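Local coordinates for chromosome partition protein Smc (Pyrococcus furiosus, PDB 3KTA) that is probably required for chromosome condensation and partitioning, and supplies here the C-terminal part of its ABC-type ATPase domain, at residues Ile95-Asp100 with Gly168-Asn173; Leu125-Met130 with Glu162-Gln167; Phe89-Glu94 with Gln119-Thr124. All blocks are in the same frame, centred on the assembly; numbering follows the deposited sequence.

Interaction 1 (Ile95-Asp100 with Gly168-Asn173). With AP5 (bis(adenosine)-5'-pentaphosphate), chain E.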
# COMPACT_ATOMS: atom_id res chain seq x y z
N ILE B 95 -6.71 -5.39 3.15
CA ILE B 95 -7.59 -4.23 3.29
C ILE B 95 -9.04 -4.65 3.20
O ILE B 95 -9.93 -3.85 3.45
CB ILE B 95 -7.32 -3.14 2.22
CG1 ILE B 95 -7.39 -3.74 0.80
CG2 ILE B 95 -5.98 -2.45 2.49
CD1 ILE B 95 -7.94 -2.79 -0.24
N ASP B 96 -9.27 -5.91 2.83
CA ASP B 96 -10.61 -6.44 2.65
C ASP B 96 -11.18 -7.08 3.90
O ASP B 96 -12.29 -7.62 3.89
CB ASP B 96 -10.68 -7.40 1.44
CG ASP B 96 -9.43 -8.25 1.27
OD1 ASP B 96 -8.60 -8.35 2.18
OD2 ASP B 96 -9.30 -8.88 0.20
N ALA B 97 -10.43 -7.03 5.00
CA ALA B 97 -10.95 -7.53 6.27
C ALA B 97 -12.27 -6.83 6.62
O ALA B 97 -12.45 -5.63 6.39
CB ALA B 97 -9.93 -7.34 7.38
N HIS B 98 -13.22 -7.59 7.16
CA HIS B 98 -14.48 -7.02 7.64
C HIS B 98 -15.44 -6.62 6.53
O HIS B 98 -16.49 -6.03 6.80
CB HIS B 98 -14.22 -5.84 8.58
CG HIS B 98 -13.10 -6.08 9.55
ND1 HIS B 98 -12.13 -5.14 9.82
CD2 HIS B 98 -12.79 -7.17 10.29
CE1 HIS B 98 -11.27 -5.64 10.70
NE2 HIS B 98 -11.65 -6.87 10.99
N LEU B 99 -15.11 -6.95 5.28
CA LEU B 99 -16.02 -6.68 4.17
C LEU B 99 -16.58 -7.97 3.62
O LEU B 99 -15.86 -8.97 3.50
CB LEU B 99 -15.31 -5.92 3.05
CG LEU B 99 -14.82 -4.50 3.33
CD1 LEU B 99 -13.93 -4.02 2.19
CD2 LEU B 99 -16.00 -3.58 3.52
N ASP B 100 -17.86 -7.96 3.26
CA ASP B 100 -18.45 -9.16 2.69
C ASP B 100 -18.04 -9.31 1.22
O ASP B 100 -17.41 -8.42 0.64
CB ASP B 100 -19.97 -9.21 2.91
CG ASP B 100 -20.75 -8.17 2.10
OD1 ASP B 100 -20.17 -7.43 1.28
OD2 ASP B 100 -21.99 -8.10 2.29
N GLY B 168 -10.94 -18.87 12.19
CA GLY B 168 -10.28 -17.60 12.47
C GLY B 168 -9.30 -17.12 11.42
O GLY B 168 -8.45 -16.26 11.70
N TRP B 169 -9.40 -17.65 10.20
CA TRP B 169 -8.49 -17.26 9.13
C TRP B 169 -8.39 -15.73 8.94
O TRP B 169 -7.33 -15.21 8.60
CB TRP B 169 -8.88 -17.94 7.81
CG TRP B 169 -10.27 -17.61 7.37
CD1 TRP B 169 -11.40 -18.33 7.62
CD2 TRP B 169 -10.69 -16.45 6.64
NE1 TRP B 169 -12.49 -17.70 7.08
CE2 TRP B 169 -12.08 -16.54 6.47
CE3 TRP B 169 -10.01 -15.35 6.09
CZ2 TRP B 169 -12.82 -15.58 5.79
CZ3 TRP B 169 -10.75 -14.39 5.42
CH2 TRP B 169 -12.14 -14.51 5.27
N GLU B 170 -9.50 -15.02 9.17
CA GLU B 170 -9.56 -13.59 8.87
C GLU B 170 -8.66 -12.74 9.77
O GLU B 170 -8.45 -13.07 10.94
CB GLU B 170 -11.00 -13.08 8.93
CG GLU B 170 -11.18 -11.65 8.42
CD GLU B 170 -12.63 -11.26 8.25
OE1 GLU B 170 -13.47 -11.71 9.06
OE2 GLU B 170 -12.95 -10.48 7.32
N HIS B 171 -8.13 -11.67 9.21
CA HIS B 171 -7.35 -10.70 9.97
C HIS B 171 -8.12 -10.23 11.21
O HIS B 171 -9.33 -10.02 11.16
CB HIS B 171 -7.03 -9.49 9.10
CG HIS B 171 -6.46 -8.34 9.87
ND1 HIS B 171 -7.24 -7.32 10.38
CD2 HIS B 171 -5.19 -8.08 10.26
CE1 HIS B 171 -6.47 -6.47 11.05
NE2 HIS B 171 -5.23 -6.91 10.99
N GLY B 172 -7.40 -10.08 12.31
CA GLY B 172 -7.98 -9.52 13.52
C GLY B 172 -8.41 -10.56 14.54
O GLY B 172 -8.84 -10.20 15.64
N ASN B 173 -8.29 -11.83 14.19
CA ASN B 173 -8.71 -12.90 15.10
C ASN B 173 -7.63 -13.30 16.08
O ASN B 173 -6.45 -12.99 15.88
CB ASN B 173 -9.17 -14.14 14.32
CG ASN B 173 -10.57 -13.98 13.75
OD1 ASN B 173 -10.77 -14.07 12.53
ND2 ASN B 173 -11.54 -13.72 14.63
OXT ASN B 173 -7.93 -13.95 17.08
PA AP5 E . 0.16 -12.92 14.27
O1A AP5 E . -0.09 -14.34 14.74
O2A AP5 E . 1.32 -12.28 14.98
O3A AP5 E . 0.49 -12.84 12.69
PB AP5 E . -0.24 -13.74 11.60
O1B AP5 E . -1.71 -13.91 11.95
O2B AP5 E . 0.50 -15.02 11.32
O3B AP5 E . -0.01 -12.63 10.45
PG AP5 E . -0.35 -12.93 8.95
O1G AP5 E . -1.40 -14.02 8.88
O2G AP5 E . -0.80 -11.63 8.37
O3G AP5 E . 1.01 -13.53 8.42
PD AP5 E . 1.91 -13.07 7.20
O1D AP5 E . 1.78 -14.04 6.07
O2D AP5 E . 1.71 -11.62 6.83
O3D AP5 E . 3.36 -13.32 7.88
PE AP5 E . 4.47 -12.18 8.21
O1E AP5 E . 4.92 -11.60 6.89
O2E AP5 E . 3.96 -11.23 9.23
O5F AP5 E . -1.18 -12.03 14.38
C5F AP5 E . -1.62 -11.40 15.57
C4F AP5 E . -2.94 -10.65 15.35
O4F AP5 E . -2.68 -9.45 14.63
C3F AP5 E . -3.95 -11.42 14.51
O3F AP5 E . -5.25 -10.93 14.78
C2F AP5 E . -3.58 -11.01 13.11
O2F AP5 E . -4.69 -11.09 12.23
C1F AP5 E . -3.11 -9.58 13.29
N9A AP5 E . -1.93 -9.26 12.46
C8A AP5 E . -1.09 -10.15 11.84
N7A AP5 E . -0.12 -9.45 11.21
C5A AP5 E . -0.34 -8.13 11.41
C6A AP5 E . 0.34 -6.99 10.99
N6A AP5 E . 1.34 -7.09 10.11
N1A AP5 E . -0.14 -5.76 11.37
C2A AP5 E . -1.26 -5.65 12.16
N3A AP5 E . -1.94 -6.78 12.58
C4A AP5 E . -1.48 -8.00 12.20
O5J AP5 E . 5.63 -13.16 8.74
C5J AP5 E . 5.65 -13.59 10.09
C4J AP5 E . 6.80 -14.57 10.21
O4J AP5 E . 8.02 -13.89 9.92
C3J AP5 E . 6.92 -15.11 11.64
O3J AP5 E . 7.08 -16.51 11.59
C2J AP5 E . 8.18 -14.45 12.14
O2J AP5 E . 8.82 -15.19 13.16
C1J AP5 E . 8.99 -14.33 10.85
N9B AP5 E . 10.09 -13.37 11.05
C8B AP5 E . 10.04 -12.03 11.28
N7B AP5 E . 11.31 -11.57 11.42
C5B AP5 E . 12.15 -12.63 11.27
C6B AP5 E . 13.53 -12.75 11.32
N6B AP5 E . 14.29 -11.71 11.67
N1B AP5 E . 14.09 -13.99 11.13
C2B AP5 E . 13.32 -15.11 10.90
N3B AP5 E . 11.94 -14.98 10.85
C4B AP5 E . 11.39 -13.76 11.04

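Interaction 2 (Leu125-Met130 with Glu162-Gln167)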
# COMPACT_ATOMS: atom_id res chain seq x y z
N LEU B 125 -6.57 -12.85 1.44
CA LEU B 125 -7.00 -14.24 1.64
C LEU B 125 -8.34 -14.46 0.92
O LEU B 125 -8.94 -15.54 1.02
CB LEU B 125 -7.19 -14.53 3.13
CG LEU B 125 -5.94 -14.46 4.01
CD1 LEU B 125 -6.25 -14.98 5.40
CD2 LEU B 125 -4.80 -15.23 3.37
N ARG B 126 -8.80 -13.44 0.18
CA ARG B 126 -10.14 -13.47 -0.41
C ARG B 126 -10.14 -13.79 -1.90
O ARG B 126 -9.61 -13.02 -2.74
CB ARG B 126 -10.87 -12.14 -0.18
CG ARG B 126 -10.91 -11.71 1.28
CD ARG B 126 -11.86 -12.61 2.10
NE ARG B 126 -13.25 -12.37 1.73
CZ ARG B 126 -13.99 -11.36 2.20
NH1 ARG B 126 -13.48 -10.51 3.08
NH2 ARG B 126 -15.24 -11.20 1.77
N ASP B 127 -10.78 -14.90 -2.25
CA ASP B 127 -10.92 -15.27 -3.65
C ASP B 127 -11.50 -14.16 -4.54
O ASP B 127 -11.01 -13.95 -5.64
CB ASP B 127 -11.72 -16.58 -3.81
CG ASP B 127 -13.04 -16.59 -3.04
OD1 ASP B 127 -13.60 -15.53 -2.71
OD2 ASP B 127 -13.54 -17.71 -2.78
N VAL B 128 -12.53 -13.45 -4.06
CA VAL B 128 -13.17 -12.43 -4.88
C VAL B 128 -12.28 -11.21 -5.06
O VAL B 128 -12.52 -10.41 -5.96
CB VAL B 128 -14.55 -12.02 -4.34
CG1 VAL B 128 -15.49 -13.20 -4.39
CG2 VAL B 128 -14.45 -11.54 -2.92
N MSE B 129 -11.26 -11.07 -4.21
CA MSE B 129 -10.26 -10.03 -4.41
C MSE B 129 -9.22 -10.42 -5.45
O MSE B 129 -8.82 -9.57 -6.26
CB MSE B 129 -9.54 -9.68 -3.09
CG MSE B 129 -8.38 -8.67 -3.26
SE MSE B 129 -8.94 -6.88 -3.82
CE MSE B 129 -9.22 -6.16 -2.04
N MSE B 130 -8.79 -11.70 -5.39
CA MSE B 130 -7.68 -12.31 -6.15
C MSE B 130 -7.99 -12.59 -7.63
O MSE B 130 -7.10 -12.57 -8.48
CB MSE B 130 -7.21 -13.66 -5.44
CG MSE B 130 -7.60 -15.15 -6.08
SE MSE B 130 -6.30 -16.38 -5.35
CE MSE B 130 -4.71 -15.40 -5.91
N GLU B 162 -8.07 -24.04 1.30
CA GLU B 162 -7.47 -24.65 2.48
C GLU B 162 -7.38 -23.66 3.64
O GLU B 162 -7.56 -24.02 4.81
CB GLU B 162 -6.08 -25.19 2.16
CG GLU B 162 -6.11 -26.36 1.20
N ILE B 163 -7.09 -22.40 3.32
CA ILE B 163 -7.02 -21.36 4.33
C ILE B 163 -8.39 -21.07 4.95
O ILE B 163 -8.51 -20.93 6.18
CB ILE B 163 -6.42 -20.08 3.74
CG1 ILE B 163 -4.93 -20.29 3.45
CG2 ILE B 163 -6.65 -18.88 4.67
CD1 ILE B 163 -4.35 -19.27 2.50
N ARG B 164 -9.43 -20.98 4.12
CA ARG B 164 -10.76 -20.62 4.59
C ARG B 164 -11.36 -21.73 5.46
O ARG B 164 -12.33 -21.50 6.18
CB ARG B 164 -11.70 -20.33 3.41
CG ARG B 164 -11.31 -19.13 2.53
CD ARG B 164 -11.65 -17.78 3.16
NE ARG B 164 -13.07 -17.61 3.45
CZ ARG B 164 -13.94 -16.96 2.68
NH1 ARG B 164 -13.54 -16.41 1.53
NH2 ARG B 164 -15.21 -16.85 3.05
N LYS B 165 -10.79 -22.92 5.38
CA LYS B 165 -11.29 -24.05 6.16
C LYS B 165 -10.97 -23.94 7.65
O LYS B 165 -11.65 -24.56 8.48
CB LYS B 165 -10.73 -25.37 5.63
CG LYS B 165 -11.68 -26.13 4.74
N LYS B 166 -9.94 -23.17 7.98
CA LYS B 166 -9.46 -23.09 9.35
C LYS B 166 -10.15 -21.98 10.12
O LYS B 166 -10.41 -20.90 9.58
CB LYS B 166 -7.95 -22.89 9.38
N GLN B 167 -10.46 -22.25 11.38
CA GLN B 167 -11.15 -21.30 12.23
C GLN B 167 -10.32 -20.03 12.38
O GLN B 167 -9.12 -20.10 12.65
CB GLN B 167 -11.39 -21.95 13.60
CG GLN B 167 -12.43 -21.26 14.46
CD GLN B 167 -13.85 -21.51 13.98
OE1 GLN B 167 -14.23 -22.65 13.72
NE2 GLN B 167 -14.64 -20.45 13.88
O HOH W 1 -11.21 -16.72 -0.09
O HOH W 2 -14.11 -14.11 -0.47

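Interaction 3 (Phe89-Glu94 with Gln119-Thr124)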
# COMPACT_ATOMS: atom_id res chain seq x y z
N PHE B 89 2.79 3.34 -7.25
CA PHE B 89 2.27 2.04 -6.80
C PHE B 89 1.50 2.17 -5.49
O PHE B 89 1.70 3.14 -4.75
CB PHE B 89 3.39 1.00 -6.64
CG PHE B 89 4.30 1.26 -5.49
CD1 PHE B 89 5.40 2.09 -5.65
CD2 PHE B 89 4.06 0.69 -4.24
CE1 PHE B 89 6.25 2.32 -4.58
CE2 PHE B 89 4.91 0.91 -3.17
CZ PHE B 89 6.00 1.75 -3.35
N TYR B 90 0.63 1.20 -5.24
CA TYR B 90 -0.11 1.10 -3.98
C TYR B 90 0.19 -0.26 -3.41
O TYR B 90 0.29 -1.23 -4.15
CB TYR B 90 -1.64 1.25 -4.23
CG TYR B 90 -1.95 2.64 -4.69
CD1 TYR B 90 -1.74 3.01 -6.01
CD2 TYR B 90 -2.41 3.61 -3.79
CE1 TYR B 90 -1.96 4.31 -6.43
CE2 TYR B 90 -2.64 4.91 -4.22
CZ TYR B 90 -2.42 5.25 -5.53
OH TYR B 90 -2.63 6.53 -5.96
N LEU B 91 0.37 -0.31 -2.09
CA LEU B 91 0.57 -1.58 -1.39
C LEU B 91 -0.53 -1.70 -0.38
O LEU B 91 -0.68 -0.84 0.49
CB LEU B 91 1.93 -1.59 -0.70
CG LEU B 91 2.19 -2.77 0.22
CD1 LEU B 91 2.27 -4.08 -0.54
CD2 LEU B 91 3.51 -2.51 0.92
N PHE B 92 -1.36 -2.73 -0.53
CA PHE B 92 -2.52 -2.91 0.33
C PHE B 92 -2.38 -4.27 1.01
O PHE B 92 -2.35 -5.30 0.34
CB PHE B 92 -3.81 -2.97 -0.50
CG PHE B 92 -4.23 -1.68 -1.15
CD1 PHE B 92 -3.81 -0.44 -0.67
CD2 PHE B 92 -5.11 -1.72 -2.23
CE1 PHE B 92 -4.25 0.74 -1.28
CE2 PHE B 92 -5.55 -0.56 -2.85
CZ PHE B 92 -5.13 0.68 -2.38
N ASP B 93 -2.34 -4.29 2.33
CA ASP B 93 -2.21 -5.55 3.08
C ASP B 93 -3.51 -5.93 3.82
O ASP B 93 -3.84 -5.36 4.85
CB ASP B 93 -1.08 -5.40 4.09
CG ASP B 93 -0.63 -6.73 4.69
OD1 ASP B 93 -1.36 -7.74 4.56
OD2 ASP B 93 0.47 -6.75 5.28
N GLU B 94 -4.25 -6.90 3.26
CA GLU B 94 -5.51 -7.38 3.83
C GLU B 94 -6.50 -6.24 4.15
O GLU B 94 -7.08 -6.18 5.23
CB GLU B 94 -5.26 -8.33 5.00
CG GLU B 94 -4.47 -9.55 4.58
CD GLU B 94 -4.41 -10.63 5.64
OE1 GLU B 94 -3.31 -11.17 5.86
OE2 GLU B 94 -5.47 -10.96 6.24
N GLN B 119 0.35 0.89 -10.36
CA GLN B 119 0.62 -0.48 -9.97
C GLN B 119 -0.04 -0.76 -8.61
O GLN B 119 -0.02 0.09 -7.72
CB GLN B 119 2.13 -0.68 -9.87
CG GLN B 119 2.58 -2.04 -9.37
CD GLN B 119 4.10 -2.13 -9.40
OE1 GLN B 119 4.79 -1.26 -8.86
NE2 GLN B 119 4.63 -3.17 -10.04
N PHE B 120 -0.64 -1.94 -8.46
CA PHE B 120 -1.23 -2.36 -7.20
C PHE B 120 -0.65 -3.68 -6.75
O PHE B 120 -0.61 -4.64 -7.53
CB PHE B 120 -2.76 -2.50 -7.36
CG PHE B 120 -3.45 -1.19 -7.45
CD1 PHE B 120 -3.55 -0.52 -8.68
CD2 PHE B 120 -3.96 -0.58 -6.31
CE1 PHE B 120 -4.18 0.70 -8.75
CE2 PHE B 120 -4.57 0.65 -6.39
CZ PHE B 120 -4.67 1.30 -7.60
N ILE B 121 -0.20 -3.72 -5.49
CA ILE B 121 0.28 -4.97 -4.90
C ILE B 121 -0.60 -5.23 -3.69
O ILE B 121 -0.64 -4.42 -2.76
CB ILE B 121 1.75 -4.84 -4.45
CG1 ILE B 121 2.65 -4.56 -5.65
CG2 ILE B 121 2.20 -6.12 -3.72
CD1 ILE B 121 4.00 -3.98 -5.26
N VAL B 122 -1.33 -6.34 -3.71
CA VAL B 122 -2.39 -6.54 -2.73
C VAL B 122 -2.22 -7.91 -2.07
O VAL B 122 -2.24 -8.92 -2.74
CB VAL B 122 -3.77 -6.50 -3.43
CG1 VAL B 122 -4.90 -6.76 -2.42
CG2 VAL B 122 -3.99 -5.17 -4.14
N ILE B 123 -2.06 -7.91 -0.75
CA ILE B 123 -2.04 -9.15 0.01
C ILE B 123 -3.45 -9.47 0.44
O ILE B 123 -4.14 -8.60 0.98
CB ILE B 123 -1.18 -9.02 1.25
CG1 ILE B 123 0.28 -8.75 0.87
CG2 ILE B 123 -1.31 -10.29 2.10
CD1 ILE B 123 1.14 -8.20 2.01
N THR B 124 -3.91 -10.70 0.19
CA THR B 124 -5.32 -11.03 0.44
C THR B 124 -5.55 -12.53 0.64
O THR B 124 -4.80 -13.36 0.10
CB THR B 124 -6.21 -10.53 -0.72
OG1 THR B 124 -7.59 -10.82 -0.43
CG2 THR B 124 -5.83 -11.20 -2.04

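Interaction 1 (Ile95-Asp100 with Gly168-Asn173)
A lone straight hydrogen bond from the backbone N of His98 to the side-chain carboxylate of Glu170 ties the D-loop of this ABC ATPase to the C-terminal tail, which binds the dinucleotide. The D-loop follows the Walker B strand and makes a type II turn from Asp96 to Leu99; His98 N reaches Glu170 OE2 at 2.9 Å, with 174° at the hydrogen, and meets the oxygen from well above the carboxylate plane. Glu170 spans the gap as an extended chain, its CG anti to the backbone N (chi1 -171°), and OE2 also lies 3.7 Å from Ala97 CA. Ala97 CB packs on His171 CB at 4.0 Å and also lies over one face of the adjacent His98 ring. The tail then makes its own type II turn, Glu170 to Asn173, and this brings backbone atoms to a ribose of the bis(adenosine)-5'-pentaphosphate: Asn173 O, of the C-terminal carboxylate, accepts from the ligand's O3F at 2.6 Å. Arg59 and the backbone N atoms of Gly36, Lys39, Ser40 and Asn41 of the neighbouring SMC chain also hold the ligand. Beside the same ribose, Gly172 N donates to O2F at 2.9 Å, and His171 CD2 lies 3.6 Å from that oxygen.

Interaction 2 (Leu125-Met130 with Glu162-Gln167)
Ile163, near the end of helix 153-164, meets Leu125 through methyl groups: its CG2 lies 4.0 Å from Leu125 CD1, and its CD1 is 4.2 Å from Leu125 CD2, the two side chains crossing at about a right angle. Next comes Arg164, whose CG sits anti to its carbonyl carbon (chi1 -63°) and whose chain then bends at chi2 and chi3, carrying CD past Leu125 O and bringing NH1 to two bridging waters. NH1 donates to both. The first, at 2.9 Å from Arg164 NH1 and in the guanidinium plane, also donates to Leu125 O and accepts from Asp127 N. The second accepts from Arg164 NH1 at 3.1 Å and from Arg126 NE, and lies 2.7 Å from Asp127 OD1, to which it probably donates. It thus bridges two arginines whose planes stand 78° to each other, Arg126 NE and Arg164 NH1 being 4.1 Å apart; Asp127 and the salt bridge of Arg126 to Asp101 probably ease this crowding of positive charge. Farther on, Lys166 N is bonded to Ile163 O. The contact therefore joins the start of helix 127-130, just past strand 119-123, to the end of helix 153-164. Arg126 leans on Val104 of helix 101-114, and Gly33 of the neighbouring SMC chain packs on Leu125 and Ile163.

Interaction 3 (Phe89-Glu94 with Gln119-Thr124)
The Walker B strand of the ABC ATPase, residues 89-93, runs parallel to strand 119-123, their axes 4.6 Å apart and 12° from parallel, and ends beside the dinucleotide pocket, to which Glu94 belongs. Five backbone hydrogen bonds in regular alternation join them, from Tyr90 N to Gln119 O through to Glu94 N to Ile123 O. On the face bearing Tyr90, Phe92 and Phe120 the rings cluster: Tyr90 CD1 lies over the Phe120 face, 3.7 Å from Phe120 CZ, the two planes only 13° apart but slid along each other. Phe92 CE2 approaches the edge of the Phe120 ring, 3.8 Å from Phe120 CD2. The other face carries Asp93, whose CG rests 3.5 Å from Ile123 CD1; chi1 of -166° swings the carboxylate to the Ile123 side, and the side chain comes within about 4 Å (nearest atoms) of a magnesium ion. With an alanine here, Ser40 OG of the neighbouring SMC chain would probably lose its hydrogen-bond partner Asp93 OD2, the magnesium a nearby negative charge, and Ile123 CD1 its cover. The strands are the two ends of a beta-alpha-beta crossover whose helix 101-114 packs on Phe120, and residues of both strands pair with the neighbouring SMC chain, so the sheet continues across the interface.

How the interactions relate
Interaction 3 is the buried sheet core, held by regular backbone bonds and apolar or aromatic side chains, whereas interaction 1 is a surface contact between loops, with one backbone-to-carboxylate bond and light side-chain packing. Interaction 2, also buried, mixes a small apolar patch with bridging waters and crowded charges. Interactions 1 and 2 adjoin the C-terminal ends of the two strands of interaction 3: 95-100 continues directly from 89-94, and 125-130 from 119-124. Asp96 OD2 bonds Thr124 OG1, linking interactions 1 and 3, and Arg126 NH1 reaches Leu99 O, linking 1 and 2. Trp169 packs on Leu125 and Arg164, so the C-terminal tail leans on interaction 2 while it binds the nucleotide.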